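Local coordinates for protein Nrps/pks (Streptomyces albus, PDB 4OPE) that probably extends the growing oxazolomycin chain by decarboxylative condensation, as a ketosynthase domain of an AT-less hybrid NRPS/polyketide synthase, at residues Ala482-Thr487 against Val563-Tyr568; Tyr449-Ser454 against Ala486-Arg491; Glu475-His480 against Thr504-Ala509; Val10-Ala15 against Glu107-Ser112. One frame throughout, in Å; residues are numbered along the deposited sequence.

Contact 1 (Ala482-Thr487 against Val563-Tyr568)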
loop_
_atom_site.group_PDB
_atom_site.type_symbol
_atom_site.label_atom_id
_atom_site.label_comp_id
_atom_site.label_asym_id
_atom_site.label_seq_id
_atom_site.Cartn_x
_atom_site.Cartn_y
_atom_site.Cartn_z
ATOM N N ALA A 482 15.436 18.695 -34.626
ATOM C CA ALA A 482 16.084 17.407 -34.423
ATOM C C ALA A 482 15.565 16.734 -33.174
ATOM O O ALA A 482 15.507 15.519 -33.114
ATOM C CB ALA A 482 17.589 17.572 -34.359
ATOM N N ALA A 483 15.190 17.535 -32.194
ATOM C CA ALA A 483 14.662 17.063 -30.928
ATOM C C ALA A 483 13.242 16.508 -31.105
ATOM O O ALA A 483 12.839 15.531 -30.455
ATOM C CB ALA A 483 14.676 18.208 -29.898
ATOM N N VAL A 484 12.485 17.144 -31.986
ATOM C CA VAL A 484 11.142 16.710 -32.240
ATOM C C VAL A 484 11.212 15.349 -32.904
ATOM O O VAL A 484 10.520 14.423 -32.514
ATOM C CB VAL A 484 10.410 17.716 -33.122
ATOM C CG1 VAL A 484 9.087 17.143 -33.614
ATOM C CG2 VAL A 484 10.139 19.001 -32.348
ATOM N N ALA A 485 12.051 15.250 -33.916
ATOM C CA ALA A 485 12.319 13.987 -34.600
ATOM C C ALA A 485 12.762 12.912 -33.638
ATOM O O ALA A 485 12.203 11.815 -33.646
ATOM C CB ALA A 485 13.422 14.179 -35.654
ATOM N N ALA A 486 13.785 13.226 -32.840
ATOM C CA ALA A 486 14.379 12.231 -31.942
ATOM C C ALA A 486 13.322 11.688 -30.980
ATOM O O ALA A 486 13.219 10.487 -30.791
ATOM C CB ALA A 486 15.571 12.793 -31.168
ATOM N N THR A 487 12.525 12.586 -30.419
ATOM C CA THR A 487 11.588 12.223 -29.396
ATOM C C THR A 487 10.570 11.214 -29.909
ATOM O O THR A 487 10.302 10.193 -29.257
ATOM C CB THR A 487 10.891 13.480 -28.854
ATOM O OG1 THR A 487 11.852 14.257 -28.100
ATOM C CG2 THR A 487 9.701 13.120 -27.982
ATOM N N VAL A 563 12.385 16.746 -26.185
ATOM C CA VAL A 563 11.320 17.654 -25.844
ATOM C C VAL A 563 10.066 16.864 -25.580
ATOM O O VAL A 563 9.929 15.701 -25.976
ATOM C CB VAL A 563 11.061 18.674 -26.957
ATOM C CG1 VAL A 563 12.306 19.520 -27.132
ATOM C CG2 VAL A 563 10.698 18.016 -28.279
ATOM N N SER A 564 9.146 17.511 -24.907
ATOM C CA SER A 564 7.893 16.904 -24.530
ATOM C C SER A 564 6.918 17.242 -25.594
ATOM O O SER A 564 6.700 18.416 -25.856
ATOM C CB SER A 564 7.433 17.569 -23.271
ATOM O OG SER A 564 8.408 17.429 -22.263
ATOM N N LEU A 565 6.340 16.234 -26.223
ATOM C CA LEU A 565 5.332 16.416 -27.256
ATOM C C LEU A 565 4.055 15.779 -26.798
ATOM O O LEU A 565 4.072 14.859 -25.980
ATOM C CB LEU A 565 5.755 15.730 -28.546
ATOM C CG LEU A 565 7.130 16.130 -29.106
ATOM C CD1 LEU A 565 7.685 15.067 -30.019
ATOM C CD2 LEU A 565 7.067 17.464 -29.845
ATOM N N PRO A 566 2.922 16.218 -27.358
ATOM C CA PRO A 566 1.674 15.646 -26.917
ATOM C C PRO A 566 1.693 14.118 -26.930
ATOM O O PRO A 566 2.249 13.500 -27.842
ATOM C CB PRO A 566 0.684 16.199 -27.898
ATOM C CG PRO A 566 1.286 17.492 -28.353
ATOM C CD PRO A 566 2.755 17.269 -28.365
ATOM N N GLY A 567 1.092 13.511 -25.924
ATOM C CA GLY A 567 1.086 12.069 -25.796
ATOM C C GLY A 567 0.009 11.407 -26.651
ATOM O O GLY A 567 -0.826 12.092 -27.245
ATOM N N TYR A 568 0.038 10.072 -26.709
ATOM C CA TYR A 568 -0.887 9.316 -27.536
ATOM C C TYR A 568 -2.337 9.691 -27.230
ATOM O O TYR A 568 -2.735 9.686 -26.092
ATOM C CB TYR A 568 -0.704 7.819 -27.276
ATOM C CG TYR A 568 -1.536 6.944 -28.167
ATOM C CD1 TYR A 568 -1.126 6.653 -29.443
ATOM C CD2 TYR A 568 -2.717 6.390 -27.734
ATOM C CE1 TYR A 568 -1.850 5.811 -30.261
ATOM C CE2 TYR A 568 -3.476 5.581 -28.561
ATOM C CZ TYR A 568 -3.029 5.309 -29.835
ATOM O OH TYR A 568 -3.736 4.525 -30.696
#
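T487 meets V563 and L565 with both branches of its side chain, joining helix 482-487 to the irregular segment 563-568. Its CB already meets both partners, with L565 CD1 at 3.8 Å and the carbonyl oxygen of V563 close by. From there the side chain divides. With chi1 at -70°, OG1 stands beside the backbone N of T487, where it accepts the amide of V563: V563 N to T487 OG1 measures 3.2 Å, and an N-H...O angle of 172° makes the bond nearly straight. The other branch, CG2, runs anti to the backbone N and ends against L565 CD1 at 3.5 Å, the two side chains crossing obliquely. One turn back along the helix, A483 CB rests on V563 CG1 (3.9 Å). V484 CG2 touches V563 CG2 more loosely, at 4.2 Å, and also reaches the second methyl of L565. The arrangement is consistent with the linker that follows a ketosynthase running back across its flanking subdomain. Segment 563-568 is wedged between helices: L565 and P566 lean on F471 of helix 458-473, while the other flank of helix 481-488 places A482 and A485 against Y449 of strand 449-455.

Contact 2 (Tyr449-Ser454 against Ala486-Arg491)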
loop_
_atom_site.group_PDB
_atom_site.type_symbol
_atom_site.label_atom_id
_atom_site.label_comp_id
_atom_site.label_asym_id
_atom_site.label_seq_id
_atom_site.Cartn_x
_atom_site.Cartn_y
_atom_site.Cartn_z
ATOM N N TYR A 449 15.047 15.977 -41.588
ATOM C CA TYR A 449 14.781 15.122 -40.503
ATOM C C TYR A 449 13.551 14.382 -40.908
ATOM O O TYR A 449 12.815 14.823 -41.800
ATOM C CB TYR A 449 14.511 15.906 -39.225
ATOM C CG TYR A 449 15.579 16.884 -38.798
ATOM C CD1 TYR A 449 16.760 16.466 -38.218
ATOM C CD2 TYR A 449 15.364 18.264 -38.908
ATOM C CE1 TYR A 449 17.719 17.392 -37.813
ATOM C CE2 TYR A 449 16.321 19.190 -38.495
ATOM C CZ TYR A 449 17.499 18.744 -37.969
ATOM O OH TYR A 449 18.439 19.671 -37.572
ATOM N N VAL A 450 13.334 13.248 -40.247
ATOM C CA VAL A 450 12.108 12.499 -40.458
ATOM C C VAL A 450 11.251 12.656 -39.243
ATOM O O VAL A 450 11.752 12.550 -38.128
ATOM C CB VAL A 450 12.363 11.006 -40.701
ATOM C CG1 VAL A 450 13.107 10.378 -39.543
ATOM C CG2 VAL A 450 11.049 10.289 -40.949
ATOM N N CYS A 451 9.978 12.944 -39.468
ATOM C CA CYS A 451 8.992 12.928 -38.431
ATOM C C CYS A 451 8.201 11.667 -38.597
ATOM O O CYS A 451 7.491 11.490 -39.575
ATOM C CB CYS A 451 8.033 14.094 -38.568
ATOM S SG CYS A 451 6.459 13.923 -37.662
ATOM N N ALA A 452 8.271 10.793 -37.620
ATOM C CA ALA A 452 7.634 9.506 -37.781
ATOM C C ALA A 452 6.550 9.319 -36.694
ATOM O O ALA A 452 6.845 9.375 -35.510
ATOM C CB ALA A 452 8.709 8.436 -37.708
ATOM N N LEU A 453 5.311 9.119 -37.117
ATOM C CA LEU A 453 4.171 9.013 -36.216
ATOM C C LEU A 453 3.515 7.684 -36.439
ATOM O O LEU A 453 3.543 7.171 -37.558
ATOM C CB LEU A 453 3.124 10.059 -36.522
ATOM C CG LEU A 453 3.497 11.527 -36.393
ATOM C CD1 LEU A 453 2.279 12.409 -36.653
ATOM C CD2 LEU A 453 3.972 11.812 -35.000
ATOM N N SER A 454 2.915 7.124 -35.385
ATOM C CA SER A 454 2.088 5.953 -35.540
ATOM C C SER A 454 0.972 5.963 -34.552
ATOM O O SER A 454 1.014 6.670 -33.555
ATOM C CB SER A 454 2.887 4.645 -35.401
ATOM O OG SER A 454 3.511 4.500 -34.136
ATOM N N ALA A 486 13.785 13.226 -32.840
ATOM C CA ALA A 486 14.379 12.231 -31.942
ATOM C C ALA A 486 13.322 11.688 -30.980
ATOM O O ALA A 486 13.219 10.487 -30.791
ATOM C CB ALA A 486 15.571 12.793 -31.168
ATOM N N THR A 487 12.525 12.586 -30.419
ATOM C CA THR A 487 11.588 12.223 -29.396
ATOM C C THR A 487 10.570 11.214 -29.909
ATOM O O THR A 487 10.302 10.193 -29.257
ATOM C CB THR A 487 10.891 13.480 -28.854
ATOM O OG1 THR A 487 11.852 14.257 -28.100
ATOM C CG2 THR A 487 9.701 13.120 -27.982
ATOM N N LEU A 488 10.051 11.468 -31.096
ATOM C CA LEU A 488 9.037 10.616 -31.687
ATOM C C LEU A 488 9.560 9.236 -32.018
ATOM O O LEU A 488 8.835 8.253 -31.944
ATOM C CB LEU A 488 8.473 11.269 -32.938
ATOM C CG LEU A 488 7.630 12.517 -32.628
ATOM C CD1 LEU A 488 7.452 13.357 -33.876
ATOM C CD2 LEU A 488 6.289 12.155 -32.001
ATOM N N LEU A 489 10.843 9.158 -32.325
ATOM C CA LEU A 489 11.457 7.876 -32.622
ATOM C C LEU A 489 11.736 7.034 -31.373
ATOM O O LEU A 489 12.147 5.867 -31.492
ATOM C CB LEU A 489 12.732 8.068 -33.416
ATOM C CG LEU A 489 12.469 8.693 -34.785
ATOM C CD1 LEU A 489 13.779 9.046 -35.484
ATOM C CD2 LEU A 489 11.628 7.719 -35.606
ATOM N N THR A 490 11.491 7.574 -30.193
ATOM C CA THR A 490 11.586 6.730 -29.014
ATOM C C THR A 490 10.248 6.096 -28.687
ATOM O O THR A 490 10.161 5.216 -27.823
ATOM C CB THR A 490 12.006 7.527 -27.794
ATOM O OG1 THR A 490 10.890 8.340 -27.368
ATOM C CG2 THR A 490 13.214 8.361 -28.137
ATOM N N ARG A 491 9.208 6.528 -29.380
ATOM C CA ARG A 491 7.897 6.023 -29.084
ATOM C C ARG A 491 7.604 4.680 -29.690
ATOM O O ARG A 491 7.994 4.381 -30.800
ATOM C CB ARG A 491 6.846 7.030 -29.548
ATOM C CG ARG A 491 6.841 8.256 -28.656
ATOM C CD ARG A 491 5.635 9.127 -28.929
ATOM N NE ARG A 491 5.713 10.314 -28.101
ATOM C CZ ARG A 491 4.747 11.195 -27.968
ATOM N NH1 ARG A 491 3.585 11.052 -28.644
ATOM N NH2 ARG A 491 4.972 12.229 -27.174
HETATM O O HOH W 1 6.421 7.957 -33.201
#
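A452 and L488 bring the backbones closest, with 6.4 Å between A452 CA and L488 CA. There the extended strand 449-454 passes the C-terminal part of helix 481-488, from which a type I turn leads from L488 to R491. The pairing belongs to an alpha/beta subdomain whose three-stranded antiparallel sheet has 449-455 as an outermost strand; such a subdomain commonly flanks polyketide synthase ketosynthases. Y449, C451 and L453 bond through their backbones to F502, V500 and L498 of the next strand, so the carbonyl of A452 lies on the edge that faces the helix. A single water joins the two backbones, donating to A452 O and to L488 O at 2.7 Å each.

Two successive leucines straddle this edge. L488 passes its CB over A452 O at 3.6 Å and forks on one face of the strand: CD1 meets C451 SG at 4.0 Å, and CD2 meets L453 CD2 at 3.8 Å. C451 points its CB away from the helix, but with SG anti to its backbone N (chi1 162°) the sulfur still lies beside L488 CD1. On the other face, L489 presses CD2 on A452 CB at 3.7 Å and holds CD1 more loosely near V450 CG1. Helix 541-550 packs on V450 and A452 as well. Beyond the leucines, T490 turns its hydroxyl back to the carbonyl of T487: T490 OG1 donates to T487 O over 2.7 Å, in the carbonyl plane, and the same oxygen also takes T490 N.

Contact 3 (Glu475-His480 against Thr504-Ala509)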
loop_
_atom_site.group_PDB
_atom_site.type_symbol
_atom_site.label_atom_id
_atom_site.label_comp_id
_atom_site.label_asym_id
_atom_site.label_seq_id
_atom_site.Cartn_x
_atom_site.Cartn_y
_atom_site.Cartn_z
ATOM N N GLU A 475 3.293 26.092 -28.559
ATOM C CA GLU A 475 4.444 26.137 -27.656
ATOM C C GLU A 475 5.609 25.355 -28.228
ATOM O O GLU A 475 6.729 25.491 -27.777
ATOM C CB GLU A 475 4.101 25.628 -26.247
ATOM C CG GLU A 475 2.781 26.157 -25.668
ATOM C CD GLU A 475 2.898 26.823 -24.288
ATOM O OE1 GLU A 475 2.218 26.356 -23.332
ATOM O OE2 GLU A 475 3.643 27.831 -24.167
ATOM N N GLY A 476 5.361 24.525 -29.227
ATOM C CA GLY A 476 6.442 23.765 -29.812
ATOM C C GLY A 476 7.226 24.427 -30.916
ATOM O O GLY A 476 8.180 23.822 -31.423
ATOM N N ARG A 477 6.841 25.648 -31.298
ATOM C CA ARG A 477 7.521 26.354 -32.382
ATOM C C ARG A 477 8.987 26.611 -32.068
ATOM O O ARG A 477 9.810 26.587 -32.948
ATOM C CB ARG A 477 6.832 27.658 -32.714
ATOM C CG ARG A 477 7.257 28.165 -34.059
ATOM C CD ARG A 477 6.588 29.480 -34.408
ATOM N NE ARG A 477 7.117 29.990 -35.671
ATOM C CZ ARG A 477 8.314 30.543 -35.813
ATOM N NH1 ARG A 477 8.706 30.959 -37.015
ATOM N NH2 ARG A 477 9.123 30.688 -34.765
ATOM N N ALA A 478 9.314 26.772 -30.798
ATOM C CA ALA A 478 10.687 26.970 -30.374
ATOM C C ALA A 478 11.498 25.694 -30.222
ATOM O O ALA A 478 12.687 25.757 -29.912
ATOM C CB ALA A 478 10.693 27.689 -29.037
ATOM N N ALA A 479 10.872 24.538 -30.409
ATOM C CA ALA A 479 11.546 23.278 -30.227
ATOM C C ALA A 479 12.606 23.060 -31.297
ATOM O O ALA A 479 12.393 23.369 -32.469
ATOM C CB ALA A 479 10.524 22.168 -30.258
ATOM N N HIS A 480 13.761 22.538 -30.907
ATOM C CA HIS A 480 14.729 22.174 -31.916
ATOM C C HIS A 480 14.145 21.036 -32.760
ATOM O O HIS A 480 13.617 20.067 -32.219
ATOM C CB HIS A 480 16.043 21.729 -31.308
ATOM C CG HIS A 480 17.172 21.718 -32.296
ATOM N ND1 HIS A 480 17.245 20.801 -33.320
ATOM C CD2 HIS A 480 18.239 22.525 -32.447
ATOM C CE1 HIS A 480 18.302 21.047 -34.066
ATOM N NE2 HIS A 480 18.932 22.083 -33.549
ATOM N N THR A 504 12.446 22.136 -40.766
ATOM C CA THR A 504 12.096 22.963 -39.643
ATOM C C THR A 504 10.713 22.625 -39.137
ATOM O O THR A 504 9.902 21.964 -39.785
ATOM C CB THR A 504 12.017 24.450 -40.041
ATOM O OG1 THR A 504 10.930 24.636 -40.961
ATOM C CG2 THR A 504 13.290 24.884 -40.673
ATOM N N VAL A 505 10.437 23.155 -37.968
ATOM C CA VAL A 505 9.160 23.013 -37.347
ATOM C C VAL A 505 8.003 23.596 -38.180
ATOM O O VAL A 505 6.973 22.961 -38.328
ATOM C CB VAL A 505 9.278 23.640 -35.975
ATOM C CG1 VAL A 505 7.934 24.004 -35.453
ATOM C CG2 VAL A 505 9.984 22.670 -35.055
ATOM N N ASP A 506 8.168 24.782 -38.733
ATOM C CA ASP A 506 7.079 25.399 -39.505
ATOM C C ASP A 506 6.771 24.566 -40.731
ATOM O O ASP A 506 5.593 24.353 -41.102
ATOM C CB ASP A 506 7.460 26.767 -40.030
ATOM C CG ASP A 506 7.528 27.803 -38.982
ATOM O OD1 ASP A 506 7.359 27.444 -37.796
ATOM O OD2 ASP A 506 7.763 28.993 -39.364
ATOM N N ASP A 507 7.824 24.115 -41.395
ATOM C CA ASP A 507 7.551 23.385 -42.596
ATOM C C ASP A 507 6.999 22.020 -42.291
ATOM O O ASP A 507 6.261 21.502 -43.078
ATOM C CB ASP A 507 8.709 23.433 -43.630
ATOM C CG ASP A 507 9.841 22.509 -43.320
ATOM O OD1 ASP A 507 9.631 21.281 -43.373
ATOM O OD2 ASP A 507 10.969 23.029 -43.108
ATOM N N LEU A 508 7.299 21.465 -41.126
ATOM C CA LEU A 508 6.637 20.233 -40.675
ATOM C C LEU A 508 5.139 20.467 -40.412
ATOM O O LEU A 508 4.294 19.725 -40.935
ATOM C CB LEU A 508 7.295 19.731 -39.413
ATOM C CG LEU A 508 6.690 18.501 -38.726
ATOM C CD1 LEU A 508 6.651 17.327 -39.669
ATOM C CD2 LEU A 508 7.533 18.176 -37.505
ATOM N N ALA A 509 4.809 21.495 -39.628
ATOM C CA ALA A 509 3.409 21.840 -39.410
ATOM C C ALA A 509 2.655 22.039 -40.728
ATOM O O ALA A 509 1.568 21.525 -40.905
ATOM C CB ALA A 509 3.304 23.090 -38.554
#
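R477 reaches over to D506 with one of its terminal nitrogens, NH1: R477 NH1 and D506 OD2 are 3.2 Å apart and form a salt bridge. As a hydrogen bond it is weak, bent to 131°; the guanidinium and carboxylate planes stand 59° apart, so the groups do not meet flat. The arginine can span the gap because CG is anti to its backbone N (chi1 -163°) and the chain stays extended as far as NE. An asparagine in place of D506 would lack the negative charge, and R477 would probably lose its mate across this contact and be freer to swing.

Beneath the charged pair, V505 supplies the apolar part. Its CG1 lies 3.9 Å from R477 CA, near the carbonyl of G476, and its CG2 is 3.6 Å from A479 O, so the valine fits against the backbone of the turn. A bond from A479 N back to G476 O holds that turn.

Further out, a capping box fixes the start of helix 505-516. D507 N donates to T504 OG1 at 3.2 Å, while T504 N and T504 OG1 both reach D507 OD2 from the same face of its carboxylate. D507 OD1 also makes a salt bridge with R523. The turn 475-480 joins helix 458-473 to helix 481-488, which H480 N-caps, and V505 and L508 pack on L472 of the former.

Contact 4 (Val10-Ala15 against Glu107-Ser112)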
loop_
_atom_site.group_PDB
_atom_site.type_symbol
_atom_site.label_atom_id
_atom_site.label_comp_id
_atom_site.label_asym_id
_atom_site.label_seq_id
_atom_site.Cartn_x
_atom_site.Cartn_y
_atom_site.Cartn_z
ATOM N N VAL A 10 16.946 9.677 -9.484
ATOM C CA VAL A 10 16.432 10.826 -10.217
ATOM C C VAL A 10 15.106 10.520 -10.878
ATOM O O VAL A 10 14.745 9.365 -11.068
ATOM C CB VAL A 10 17.387 11.270 -11.320
ATOM C CG1 VAL A 10 18.738 11.676 -10.723
ATOM C CG2 VAL A 10 17.563 10.177 -12.376
ATOM N N ILE A 11 14.380 11.579 -11.190
ATOM C CA ILE A 11 13.131 11.493 -11.864
ATOM C C ILE A 11 13.398 11.829 -13.327
ATOM O O ILE A 11 13.901 12.900 -13.662
ATOM C CB ILE A 11 12.129 12.540 -11.333
ATOM C CG1 ILE A 11 11.680 12.205 -9.916
ATOM C CG2 ILE A 11 10.893 12.675 -12.251
ATOM C CD1 ILE A 11 10.826 13.301 -9.312
ATOM N N VAL A 12 12.978 10.953 -14.211
ATOM C CA VAL A 12 13.234 11.174 -15.610
ATOM C C VAL A 12 11.988 11.312 -16.443
ATOM O O VAL A 12 12.080 11.342 -17.625
ATOM C CB VAL A 12 14.065 10.035 -16.197
ATOM C CG1 VAL A 12 15.331 9.845 -15.397
ATOM C CG2 VAL A 12 13.253 8.739 -16.267
ATOM N N GLY A 13 10.817 11.358 -15.849
ATOM C CA GLY A 13 9.607 11.691 -16.635
ATOM C C GLY A 13 8.446 11.895 -15.700
ATOM O O GLY A 13 8.463 11.415 -14.602
ATOM N N VAL A 14 7.435 12.588 -16.151
ATOM C CA VAL A 14 6.248 12.821 -15.323
ATOM C C VAL A 14 5.049 12.962 -16.219
ATOM O O VAL A 14 5.165 13.444 -17.345
ATOM C CB VAL A 14 6.420 14.098 -14.426
ATOM C CG1 VAL A 14 6.845 15.335 -15.253
ATOM C CG2 VAL A 14 5.181 14.388 -13.568
ATOM N N ALA A 15 3.901 12.586 -15.702
ATOM C CA ALA A 15 2.659 12.740 -16.409
ATOM C C ALA A 15 1.493 12.835 -15.437
ATOM O O ALA A 15 1.592 12.384 -14.303
ATOM C CB ALA A 15 2.489 11.572 -17.350
ATOM N N GLU A 107 6.043 7.961 -22.442
ATOM C CA GLU A 107 6.273 8.903 -23.526
ATOM C C GLU A 107 6.996 10.151 -23.043
ATOM O O GLU A 107 7.925 10.621 -23.686
ATOM C CB GLU A 107 4.976 9.251 -24.240
ATOM C CG GLU A 107 4.328 8.013 -24.839
ATOM C CD GLU A 107 3.162 8.316 -25.764
ATOM O OE1 GLU A 107 2.431 9.344 -25.478
ATOM O OE2 GLU A 107 2.996 7.515 -26.752
ATOM N N ASP A 108 6.643 10.658 -21.881
ATOM C CA ASP A 108 7.328 11.857 -21.402
ATOM C C ASP A 108 8.784 11.567 -21.048
ATOM O O ASP A 108 9.642 12.364 -21.301
ATOM C CB ASP A 108 6.602 12.508 -20.238
ATOM C CG ASP A 108 7.290 13.789 -19.774
ATOM O OD1 ASP A 108 7.196 14.863 -20.456
ATOM O OD2 ASP A 108 7.930 13.714 -18.701
ATOM N N ALA A 109 9.064 10.408 -20.497
ATOM C CA ALA A 109 10.422 10.002 -20.275
ATOM C C ALA A 109 11.205 9.648 -21.541
ATOM O O ALA A 109 12.373 9.303 -21.398
ATOM C CB ALA A 109 10.440 8.792 -19.346
ATOM N N GLY A 110 10.596 9.661 -22.742
ATOM C CA GLY A 110 11.279 9.170 -23.943
ATOM C C GLY A 110 11.657 7.668 -23.997
ATOM O O GLY A 110 12.705 7.272 -24.488
ATOM N N THR A 111 10.742 6.829 -23.568
ATOM C CA THR A 111 11.013 5.433 -23.492
ATOM C C THR A 111 9.760 4.644 -23.847
ATOM O O THR A 111 8.816 5.218 -24.364
ATOM C CB THR A 111 11.542 5.056 -22.092
ATOM O OG1 THR A 111 12.156 3.767 -22.159
ATOM C CG2 THR A 111 10.434 5.012 -21.083
ATOM N N SER A 112 9.782 3.345 -23.554
ATOM C CA SER A 112 8.743 2.416 -23.966
ATOM C C SER A 112 8.834 1.112 -23.182
ATOM O O SER A 112 9.878 0.806 -22.589
ATOM C CB SER A 112 8.947 2.071 -25.450
ATOM O OG SER A 112 10.267 1.566 -25.648
#
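G13 and A109 mark the tight centre of this contact, their CA atoms only 4.1 Å apart. The helix end rides directly on the strand there. A CB modelled on G13 would point at A109 and collide with A109 CB, so the backbones could hardly come this near with any other residue at position 13. A109 CA lies 3.4 Å from V12 O, a CA-H...O contact. Next to it, D108 runs alongside V14: CG is anti to the backbone N (chi1 -178°), which carries the carboxylate towards the strand, beside the V14 side chain, and brings D108 OD2 to 2.8 Å from V14 N. That amide meets the oxygen on its anti side, 30° out of the carboxylate plane, in a bond of 167°.

Strand 9-17 belongs to the large mixed sheet of the thiolase-fold ketosynthase, antiparallel to strands 242-250 and 263-272. V12 and G13 both bond to L247, consistent with a beta bulge at the point where A109 approaches. Helix 93-108 closes here in a Schellman motif, with G110 at positive phi.

The apolar touch is looser: V12 CG2 lies 4.2 Å from A109 CB. The more open side is at D108 and G110, both partly exposed, where the chain turns away from the strand. The second oxygen of D108, OD1, takes a weak bond from S564 of the later linker. Replacing D108 with an alanine would probably strand the V14 amide without its acceptor and take from S564 that weak partner. E107 faces outward from the strand, towards the linker, where its carboxylate accepts the amide of Y568.

Contact 4 lies deepest, its centre about 11 Å from the centre of the chain, and joins strand and helix of the thiolase fold by close backbone approach and a bond from a strand amide to a carboxylate. Contacts 1 and 2 share helix 481-488 and are buried too: contact 2, leucine packing with one water, lies within the flanking subdomain, and contact 1 holds the linker 563-568 against it, setting a hydroxyl bond among methyls. Contact 3, its centre about 26 Å from that of the chain and partly exposed, relies on a weak salt bridge over a valine. The linker ties the regions together: P566 O and L565 O take R491 of contact 2, and Y568 N bonds to E107 of contact 4.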